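Local coordinates for succinoglycan biosynthesis protein (PDB 3B55) that binds a calcium ion and probably belongs with the erythromycin esterase-like enzymes, its own reaction remaining unestablished, at residues A43-A48 against G392-W397; I262-T267 against D284-E289; T267-P272 against A277-K282. The protein carries 1 engineered substitution. All coordinates share one frame; numbering follows the deposited sequence.

Interaction 1. Residues A43-A48 against G392-W397; sequences AKWLEA and GVTKTW
Thr394 stands over the indole of Trp45 at the point where two short helices pass each other almost at right angles. This is a crossed helix-helix packing: the axes of 43-48 and 392-397 come within 9.8 Å, with 104° between their chain directions. The helix that contains Trp45 leads into edge strand 51-53, and helix 392-398 follows strand 382-386, the neighbour of that strand in the mixed sheet. The contact therefore ties together two helices attached to adjoining strands, at the periphery of the chain.

Taking the later helix in order, Thr394 is the first residue whose side chain reaches across, and both of its branches are used. OG1 hangs 3.4 Å above the plane of the Trp45 ring system, displaced toward the rim, and lies 3.6 Å from Trp45 CG. The methyl covers the other end of the indole: Thr394 CG2 makes an off-centre CH-pi contact, 4.2 Å from the centroid of the six-membered ring of Trp45. A chi1 of -58° sets Thr394 OG1 opposite the carbonyl carbon and leaves the methyl trans to N, so both branches lie along the indole. The same methyl also lies 4.2 Å from Leu46 CD2, so it rests against two consecutive side chains of the first helix. The ring of His49, one turn later in helix 39-49, also stacks with Trp45.

One turn further on, Trp397 points its side chain at the first helix from a buried pocket where the rings of Tyr37, Tyr371 and His402 meet it. Leu46 also touches Ile374 and Phe375 of helix 371-376. Across the contact, its CD1 approaches the far corner of the benzo ring obliquely, 4.4 Å from Trp397 CH2.

Interaction 2. Residues I262-T267 against D284-E289; sequences IEQFTT and DIAMYE
Gln264 lays its aliphatic chain across the methyl group of Ala286, and this pair makes up most of the contact. Its CB, CG and CD all pass the same carbon: Gln264 CG lies 3.9 Å from Ala286 CB, and Gln264 CD closes to 3.7 Å from it. The chain leaves the backbone with CG anti to the carbonyl carbon (chi1 -72°) and stays extended, which carries the amide past the methyl and toward Glu289. Because Ala286 offers nothing beyond CB, the backbones come close here, with CA of Gln264 and CA of Ala286 6.1 Å apart. The two segments are the facing arms of an alpha-helical hairpin, helices 250-268 and 278-298 being joined by a short connection. Glu289, one turn after Ala286, meets the far end of the glutamine. The glutamine and glutamate side chains pass one another running in opposing senses, with the amide and carboxylate planes 51° apart and Glu289 OE1 4.1 Å from Gln264 CD. Arg260, on the first helix, forms a long and weak ion pair with that same carboxylate oxygen, while Ile173 touches the glutamine from a loop.

Interaction 3. Residues T267-P272 against A277-K282; sequences TMLATP and ADFYLK
Lys282 runs along the last turn of the first helix and ends at the hydroxyl of Thr271. Its CB begins against the backbone of selenomethionine Met268, 4.1 Å from Met268 CA. Further out, Lys282 CD is 3.7 Å from that same Met268 CA and equally near Thr267 O. Lys282 CD and CE both pass the Thr267 methyl, and CE already lies 3.6 Å from Thr271 OG1. A bend at the final torsion (chi4 79°) then turns the ammonium toward Thr271, the two side chains meeting tip to tip: Lys282 NZ donates a 2.6 Å hydrogen bond to Thr271 OG1. Asp278, one turn back on the same helix, pairs with the same nitrogen through a long salt bridge.

The residues belong to the hairpin turn in which helix 250-268 gives way to a loop and helix 278-298 starts. Within that loop Thr271 turns back on the helix end, and its OG1 donates a 2.9 Å hydrogen bond to Met268 O from above the carbonyl plane, 45° out of it. The rest of the threonine sits on Phe279. Thr271 CB lies over the middle of the ring in a CH-pi contact, 3.5 Å from the centroid of Phe279 and 11° off its normal, and CG2 extends over the side near CD2 and CE2. The Leu269 side chain runs roughly perpendicular to that of Phe279 and sets CD2 4.1 Å from Phe279 CE1, and helix 213-217 touches this leucine in turn.

The threonine hydroxyl thus accepts from the lysine and donates to the carbonyl, forming a short relay from a positive charge to the C-terminal end of a helix. The ammonium would probably strengthen the hydroxyl as a donor, and its charge should suit a helix end that carries partial negative charge.

In the fold
Interactions 2 and 3 are successive levels of one helical hairpin. Their centres lie 9 Å apart, they share Thr267, and both join helix 250-268 to helix 278-298, interaction 3 at the turn and interaction 2 deeper in the chain. Neither touches the calcium site of His85 and Glu113: the side chain of Met268 is about 13 Å, and that of Ala286 about 14 Å, from the calcium ion. Interaction 1 is remote, its centre 39 Å from that of interaction 2, with nearest atoms about 23 Å apart, on the opposite side of the chain's centre. Its segments, 344 residues apart, enclose the whole hairpin in sequence.

Interaction 1. Residues A43-A48 against G392-W397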
loop_
_atom_site.group_PDB
_atom_site.type_symbol
_atom_site.label_atom_id
_atom_site.label_comp_id
_atom_site.label_asym_id
_atom_site.label_seq_id
_atom_site.Cartn_x
_atom_site.Cartn_y
_atom_site.Cartn_z
ATOM N N ALA A 43 6.609 -26.006 13.480
ATOM C CA ALA A 43 5.473 -26.113 12.567
ATOM C C ALA A 43 4.255 -26.738 13.242
ATOM O O ALA A 43 3.127 -26.572 12.774
ATOM C CB ALA A 43 5.864 -26.925 11.345
ATOM N N LYS A 44 4.486 -27.463 14.333
ATOM C CA LYS A 44 3.401 -28.097 15.065
ATOM C C LYS A 44 2.818 -27.115 16.071
ATOM O O LYS A 44 1.633 -27.175 16.393
ATOM C CB LYS A 44 3.899 -29.358 15.777
ATOM C CG LYS A 44 4.218 -30.515 14.832
ATOM C CD LYS A 44 3.359 -31.730 15.159
ATOM C CE LYS A 44 3.325 -32.752 14.016
ATOM N NZ LYS A 44 4.300 -33.873 14.159
ATOM N N TRP A 45 3.657 -26.211 16.566
ATOM C CA TRP A 45 3.222 -25.195 17.522
ATOM C C TRP A 45 2.364 -24.194 16.747
ATOM O O TRP A 45 1.366 -23.683 17.258
ATOM C CB TRP A 45 4.442 -24.487 18.116
ATOM C CG TRP A 45 4.137 -23.445 19.153
ATOM C CD1 TRP A 45 4.254 -23.580 20.510
ATOM C CD2 TRP A 45 3.694 -22.101 18.921
ATOM N NE1 TRP A 45 3.918 -22.400 21.136
ATOM C CE2 TRP A 45 3.572 -21.476 20.184
ATOM C CE3 TRP A 45 3.392 -21.360 17.769
ATOM C CZ2 TRP A 45 3.158 -20.146 20.328
ATOM C CZ3 TRP A 45 2.980 -20.034 17.911
ATOM C CH2 TRP A 45 2.869 -19.442 19.183
ATOM N N LEU A 46 2.768 -23.926 15.508
ATOM C CA LEU A 46 2.049 -23.002 14.633
ATOM C C LEU A 46 0.655 -23.532 14.332
ATOM O O LEU A 46 -0.307 -22.768 14.256
ATOM C CB LEU A 46 2.802 -22.821 13.316
ATOM C CG LEU A 46 4.181 -22.169 13.372
ATOM C CD1 LEU A 46 4.852 -22.291 12.018
ATOM C CD2 LEU A 46 4.048 -20.715 13.782
ATOM N N GLU A 47 0.555 -24.846 14.163
ATOM C CA GLU A 47 -0.715 -25.494 13.862
ATOM C C GLU A 47 -1.689 -25.392 15.037
ATOM O O GLU A 47 -2.891 -25.196 14.850
ATOM C CB GLU A 47 -0.468 -26.963 13.521
ATOM C CG GLU A 47 -1.293 -27.472 12.356
ATOM C CD GLU A 47 -0.727 -28.744 11.762
ATOM O OE1 GLU A 47 0.512 -28.838 11.632
ATOM O OE2 GLU A 47 -1.521 -29.641 11.410
ATOM N N ALA A 48 -1.161 -25.524 16.245
ATOM C CA ALA A 48 -1.981 -25.458 17.446
ATOM C C ALA A 48 -2.445 -24.042 17.775
ATOM O O ALA A 48 -3.439 -23.864 18.474
ATOM C CB ALA A 48 -1.211 -26.040 18.628
ATOM N N GLY A 392 8.186 -20.022 23.607
ATOM C CA GLY A 392 9.245 -20.993 23.384
ATOM C C GLY A 392 10.182 -20.734 22.223
ATOM O O GLY A 392 10.463 -19.588 21.873
ATOM N N VAL A 393 10.664 -21.822 21.629
ATOM C CA VAL A 393 11.590 -21.753 20.508
ATOM C C VAL A 393 10.986 -21.036 19.303
ATOM O O VAL A 393 11.698 -20.400 18.531
ATOM C CB VAL A 393 12.044 -23.169 20.084
ATOM C CG1 VAL A 393 12.818 -23.825 21.226
ATOM C CG2 VAL A 393 10.835 -24.014 19.722
ATOM N N THR A 394 9.671 -21.136 19.149
ATOM C CA THR A 394 8.990 -20.493 18.032
ATOM C C THR A 394 9.170 -18.989 18.114
ATOM O O THR A 394 9.317 -18.312 17.100
ATOM C CB THR A 394 7.485 -20.800 18.033
ATOM O OG1 THR A 394 7.290 -22.216 17.985
ATOM C CG2 THR A 394 6.818 -20.168 16.825
ATOM N N LYS A 395 9.146 -18.472 19.335
ATOM C CA LYS A 395 9.315 -17.050 19.562
ATOM C C LYS A 395 10.715 -16.627 19.139
ATOM O O LYS A 395 10.891 -15.617 18.461
ATOM C CB LYS A 395 9.093 -16.740 21.041
ATOM C CG LYS A 395 9.211 -15.275 21.408
ATOM C CD LYS A 395 8.835 -15.063 22.867
ATOM C CE LYS A 395 8.929 -13.599 23.269
ATOM N NZ LYS A 395 8.357 -13.362 24.625
ATOM N N THR A 396 11.706 -17.415 19.540
ATOM C CA THR A 396 13.110 -17.144 19.221
ATOM C C THR A 396 13.350 -17.241 17.722
ATOM O O THR A 396 14.025 -16.407 17.133
ATOM C CB THR A 396 14.037 -18.162 19.920
ATOM O OG1 THR A 396 13.785 -18.149 21.332
ATOM C CG2 THR A 396 15.501 -17.820 19.658
ATOM N N TRP A 397 12.799 -18.286 17.120
ATOM C CA TRP A 397 12.929 -18.528 15.688
ATOM C C TRP A 397 12.310 -17.380 14.877
ATOM O O TRP A 397 12.841 -16.995 13.839
ATOM C CB TRP A 397 12.250 -19.858 15.360
ATOM C CG TRP A 397 11.977 -20.098 13.915
ATOM C CD1 TRP A 397 12.869 -20.491 12.958
ATOM C CD2 TRP A 397 10.708 -19.997 13.268
ATOM N NE1 TRP A 397 12.232 -20.643 11.754
ATOM C CE2 TRP A 397 10.903 -20.339 11.913
ATOM C CE3 TRP A 397 9.424 -19.633 13.696
ATOM C CZ2 TRP A 397 9.858 -20.349 10.984
ATOM C CZ3 TRP A 397 8.382 -19.640 12.775
ATOM C CH2 TRP A 397 8.609 -19.989 11.430
#

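Interaction 2. Residues I262-T267 against D284-E289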
loop_
_atom_site.group_PDB
_atom_site.type_symbol
_atom_site.label_atom_id
_atom_site.label_comp_id
_atom_site.label_asym_id
_atom_site.label_seq_id
_atom_site.Cartn_x
_atom_site.Cartn_y
_atom_site.Cartn_z
ATOM N N ILE A 262 2.843 17.168 -5.350
ATOM C CA ILE A 262 3.694 17.729 -6.393
ATOM C C ILE A 262 5.127 17.877 -5.882
ATOM O O ILE A 262 6.084 17.622 -6.623
ATOM C CB ILE A 262 3.177 19.112 -6.849
ATOM C CG1 ILE A 262 1.693 19.018 -7.211
ATOM C CG2 ILE A 262 3.981 19.592 -8.051
ATOM C CD1 ILE A 262 1.035 20.352 -7.485
ATOM N N GLU A 263 5.283 18.299 -4.628
ATOM C CA GLU A 263 6.615 18.437 -4.045
ATOM C C GLU A 263 7.248 17.058 -3.866
ATOM O O GLU A 263 8.450 16.882 -4.087
ATOM C CB GLU A 263 6.552 19.110 -2.680
ATOM C CG GLU A 263 6.209 20.590 -2.691
ATOM C CD GLU A 263 6.271 21.187 -1.297
ATOM O OE1 GLU A 263 7.391 21.459 -0.808
ATOM O OE2 GLU A 263 5.197 21.360 -0.684
ATOM N N GLN A 264 6.434 16.087 -3.453
ATOM C CA GLN A 264 6.930 14.733 -3.247
ATOM C C GLN A 264 7.459 14.168 -4.556
ATOM O O GLN A 264 8.529 13.553 -4.597
ATOM C CB GLN A 264 5.822 13.825 -2.711
ATOM C CG GLN A 264 5.420 14.095 -1.261
ATOM C CD GLN A 264 4.242 13.247 -0.833
ATOM O OE1 GLN A 264 3.686 12.496 -1.633
ATOM N NE2 GLN A 264 3.840 13.378 0.421
ATOM N N PHE A 265 6.706 14.391 -5.628
ATOM C CA PHE A 265 7.108 13.898 -6.929
ATOM C C PHE A 265 8.368 14.593 -7.444
ATOM O O PHE A 265 9.319 13.930 -7.846
ATOM C CB PHE A 265 5.954 14.054 -7.931
ATOM C CG PHE A 265 6.312 13.654 -9.335
ATOM C CD1 PHE A 265 6.876 14.573 -10.220
ATOM C CD2 PHE A 265 6.138 12.340 -9.759
ATOM C CE1 PHE A 265 7.261 14.184 -11.506
ATOM C CE2 PHE A 265 6.522 11.943 -11.043
ATOM C CZ PHE A 265 7.085 12.870 -11.915
ATOM N N THR A 266 8.388 15.921 -7.424
ATOM C CA THR A 266 9.541 16.661 -7.926
ATOM C C THR A 266 10.821 16.443 -7.123
ATOM O O THR A 266 11.900 16.282 -7.698
ATOM C CB THR A 266 9.252 18.184 -7.988
ATOM O OG1 THR A 266 8.926 18.667 -6.682
ATOM C CG2 THR A 266 8.091 18.470 -8.930
ATOM N N THR A 267 10.704 16.442 -5.800
ATOM C CA THR A 267 11.866 16.252 -4.936
ATOM C C THR A 267 12.474 14.858 -5.089
ATOM O O THR A 267 13.695 14.714 -5.198
ATOM C CB THR A 267 11.493 16.486 -3.455
ATOM O OG1 THR A 267 11.234 17.884 -3.242
ATOM C CG2 THR A 267 12.622 16.045 -2.546
ATOM N N ASP A 284 9.453 5.984 -0.342
ATOM C CA ASP A 284 8.648 5.484 0.765
ATOM C C ASP A 284 8.414 6.488 1.882
ATOM O O ASP A 284 7.525 6.299 2.702
ATOM C CB ASP A 284 9.229 4.179 1.307
ATOM C CG ASP A 284 8.616 2.953 0.628
ATOM O OD1 ASP A 284 8.298 3.042 -0.581
ATOM O OD2 ASP A 284 8.443 1.902 1.291
ATOM N N ILE A 285 9.215 7.546 1.929
ATOM C CA ILE A 285 8.985 8.565 2.934
ATOM C C ILE A 285 7.646 9.193 2.513
ATOM O O ILE A 285 6.754 9.377 3.333
ATOM C CB ILE A 285 10.112 9.626 2.940
ATOM C CG1 ILE A 285 11.275 9.110 3.794
ATOM C CG2 ILE A 285 9.587 10.961 3.452
ATOM C CD1 ILE A 285 12.408 10.101 3.963
ATOM N N ALA A 286 7.508 9.476 1.221
ATOM C CA ALA A 286 6.290 10.066 0.676
ATOM C C ALA A 286 5.064 9.168 0.896
ATOM O O ALA A 286 4.017 9.649 1.326
ATOM C CB ALA A 286 6.470 10.344 -0.824
HETATM N N MSE A 287 5.181 7.879 0.583
HETATM C CA MSE A 287 4.057 6.956 0.771
HETATM C C MSE A 287 3.643 6.949 2.236
HETATM O O MSE A 287 2.456 6.892 2.561
HETATM C CB MSE A 287 4.428 5.529 0.343
HETATM C CG MSE A 287 4.809 5.387 -1.128
HETATM SE SE MSE A 287 4.139 3.743 -1.948
HETATM C CE MSE A 287 5.376 2.482 -1.171
ATOM N N TYR A 288 4.643 7.002 3.110
ATOM C CA TYR A 288 4.444 7.022 4.560
ATOM C C TYR A 288 3.658 8.264 4.941
ATOM O O TYR A 288 2.680 8.184 5.687
ATOM C CB TYR A 288 5.808 7.050 5.270
ATOM C CG TYR A 288 5.821 7.764 6.607
ATOM C CD1 TYR A 288 5.084 7.281 7.689
ATOM C CD2 TYR A 288 6.590 8.913 6.797
ATOM C CE1 TYR A 288 5.114 7.922 8.928
ATOM C CE2 TYR A 288 6.632 9.562 8.039
ATOM C CZ TYR A 288 5.891 9.061 9.099
ATOM O OH TYR A 288 5.918 9.687 10.330
ATOM N N GLU A 289 4.105 9.408 4.419
ATOM C CA GLU A 289 3.478 10.698 4.699
ATOM C C GLU A 289 2.032 10.736 4.236
ATOM O O GLU A 289 1.172 11.294 4.914
ATOM C CB GLU A 289 4.255 11.841 4.021
ATOM C CG GLU A 289 5.677 12.034 4.527
ATOM C CD GLU A 289 6.333 13.301 3.980
ATOM O OE1 GLU A 289 5.858 13.826 2.945
ATOM O OE2 GLU A 289 7.336 13.759 4.576
#

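Interaction 3. Residues T267-P272 against A277-K282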
loop_
_atom_site.group_PDB
_atom_site.type_symbol
_atom_site.label_atom_id
_atom_site.label_comp_id
_atom_site.label_asym_id
_atom_site.label_seq_id
_atom_site.Cartn_x
_atom_site.Cartn_y
_atom_site.Cartn_z
ATOM N N THR A 267 10.704 16.442 -5.800
ATOM C CA THR A 267 11.866 16.252 -4.936
ATOM C C THR A 267 12.474 14.858 -5.089
ATOM O O THR A 267 13.695 14.714 -5.198
ATOM C CB THR A 267 11.493 16.486 -3.455
ATOM O OG1 THR A 267 11.234 17.884 -3.242
ATOM C CG2 THR A 267 12.622 16.045 -2.546
HETATM N N MSE A 268 11.627 13.836 -5.098
HETATM C CA MSE A 268 12.099 12.467 -5.249
HETATM C C MSE A 268 12.884 12.263 -6.543
HETATM O O MSE A 268 13.891 11.559 -6.562
HETATM C CB MSE A 268 10.922 11.485 -5.237
HETATM C CG MSE A 268 11.255 10.141 -5.886
HETATM SE SE MSE A 268 9.822 8.831 -5.900
HETATM C CE MSE A 268 8.738 9.544 -7.344
ATOM N N LEU A 269 12.415 12.875 -7.625
ATOM C CA LEU A 269 13.064 12.722 -8.917
ATOM C C LEU A 269 14.138 13.747 -9.239
ATOM O O LEU A 269 14.700 13.738 -10.334
ATOM C CB LEU A 269 12.003 12.699 -10.012
ATOM C CG LEU A 269 11.265 11.357 -10.009
ATOM C CD1 LEU A 269 10.017 11.431 -10.853
ATOM C CD2 LEU A 269 12.206 10.277 -10.518
ATOM N N ALA A 270 14.414 14.627 -8.281
ATOM C CA ALA A 270 15.435 15.652 -8.444
ATOM C C ALA A 270 16.663 15.203 -7.665
ATOM O O ALA A 270 17.603 15.968 -7.457
ATOM C CB ALA A 270 14.943 16.978 -7.901
ATOM N N THR A 271 16.638 13.952 -7.227
ATOM C CA THR A 271 17.736 13.377 -6.472
ATOM C C THR A 271 19.032 13.358 -7.277
ATOM O O THR A 271 19.058 12.926 -8.429
ATOM C CB THR A 271 17.402 11.947 -6.042
ATOM O OG1 THR A 271 16.323 11.986 -5.104
ATOM C CG2 THR A 271 18.611 11.278 -5.398
ATOM N N PRO A 272 20.128 13.828 -6.672
ATOM C CA PRO A 272 21.421 13.852 -7.360
ATOM C C PRO A 272 21.996 12.456 -7.594
ATOM O O PRO A 272 21.736 11.523 -6.828
ATOM C CB PRO A 272 22.288 14.685 -6.423
ATOM C CG PRO A 272 21.715 14.374 -5.071
ATOM C CD PRO A 272 20.229 14.442 -5.336
ATOM N N ALA A 277 20.576 6.031 -3.776
ATOM C CA ALA A 277 19.645 5.355 -2.878
ATOM C C ALA A 277 18.516 6.267 -2.385
ATOM O O ALA A 277 17.450 5.786 -1.993
ATOM C CB ALA A 277 20.409 4.756 -1.692
ATOM N N ASP A 278 18.744 7.577 -2.415
ATOM C CA ASP A 278 17.733 8.530 -1.955
ATOM C C ASP A 278 16.443 8.536 -2.772
ATOM O O ASP A 278 15.417 9.018 -2.301
ATOM C CB ASP A 278 18.303 9.950 -1.916
ATOM C CG ASP A 278 19.160 10.207 -0.685
ATOM O OD1 ASP A 278 19.531 11.378 -0.473
ATOM O OD2 ASP A 278 19.463 9.249 0.065
ATOM N N PHE A 279 16.486 8.022 -3.996
ATOM C CA PHE A 279 15.286 7.973 -4.826
ATOM C C PHE A 279 14.239 7.118 -4.112
ATOM O O PHE A 279 13.059 7.480 -4.026
ATOM C CB PHE A 279 15.600 7.343 -6.188
ATOM C CG PHE A 279 16.218 8.295 -7.180
ATOM C CD1 PHE A 279 15.417 9.139 -7.946
ATOM C CD2 PHE A 279 17.602 8.349 -7.350
ATOM C CE1 PHE A 279 15.981 10.026 -8.868
ATOM C CE2 PHE A 279 18.175 9.233 -8.267
ATOM C CZ PHE A 279 17.360 10.072 -9.027
ATOM N N TYR A 280 14.701 5.984 -3.592
ATOM C CA TYR A 280 13.858 5.031 -2.884
ATOM C C TYR A 280 13.534 5.469 -1.469
ATOM O O TYR A 280 12.436 5.214 -0.979
ATOM C CB TYR A 280 14.549 3.673 -2.867
ATOM C CG TYR A 280 14.862 3.208 -4.257
ATOM C CD1 TYR A 280 13.878 2.622 -5.046
ATOM C CD2 TYR A 280 16.120 3.422 -4.817
ATOM C CE1 TYR A 280 14.131 2.258 -6.357
ATOM C CE2 TYR A 280 16.389 3.062 -6.135
ATOM C CZ TYR A 280 15.384 2.480 -6.900
ATOM O OH TYR A 280 15.623 2.109 -8.204
ATOM N N LEU A 281 14.491 6.115 -0.811
ATOM C CA LEU A 281 14.267 6.590 0.545
ATOM C C LEU A 281 13.133 7.601 0.477
ATOM O O LEU A 281 12.180 7.525 1.245
ATOM C CB LEU A 281 15.522 7.266 1.104
ATOM C CG LEU A 281 15.371 7.877 2.501
ATOM C CD1 LEU A 281 15.139 6.768 3.520
ATOM C CD2 LEU A 281 16.613 8.680 2.857
ATOM N N LYS A 282 13.241 8.537 -0.463
ATOM C CA LYS A 282 12.228 9.566 -0.632
ATOM C C LYS A 282 10.916 8.956 -1.099
ATOM O O LYS A 282 9.847 9.443 -0.739
ATOM C CB LYS A 282 12.680 10.621 -1.649
ATOM C CG LYS A 282 13.877 11.460 -1.216
ATOM C CD LYS A 282 14.062 12.644 -2.157
ATOM C CE LYS A 282 15.382 13.369 -1.945
ATOM N NZ LYS A 282 16.521 12.653 -2.584
#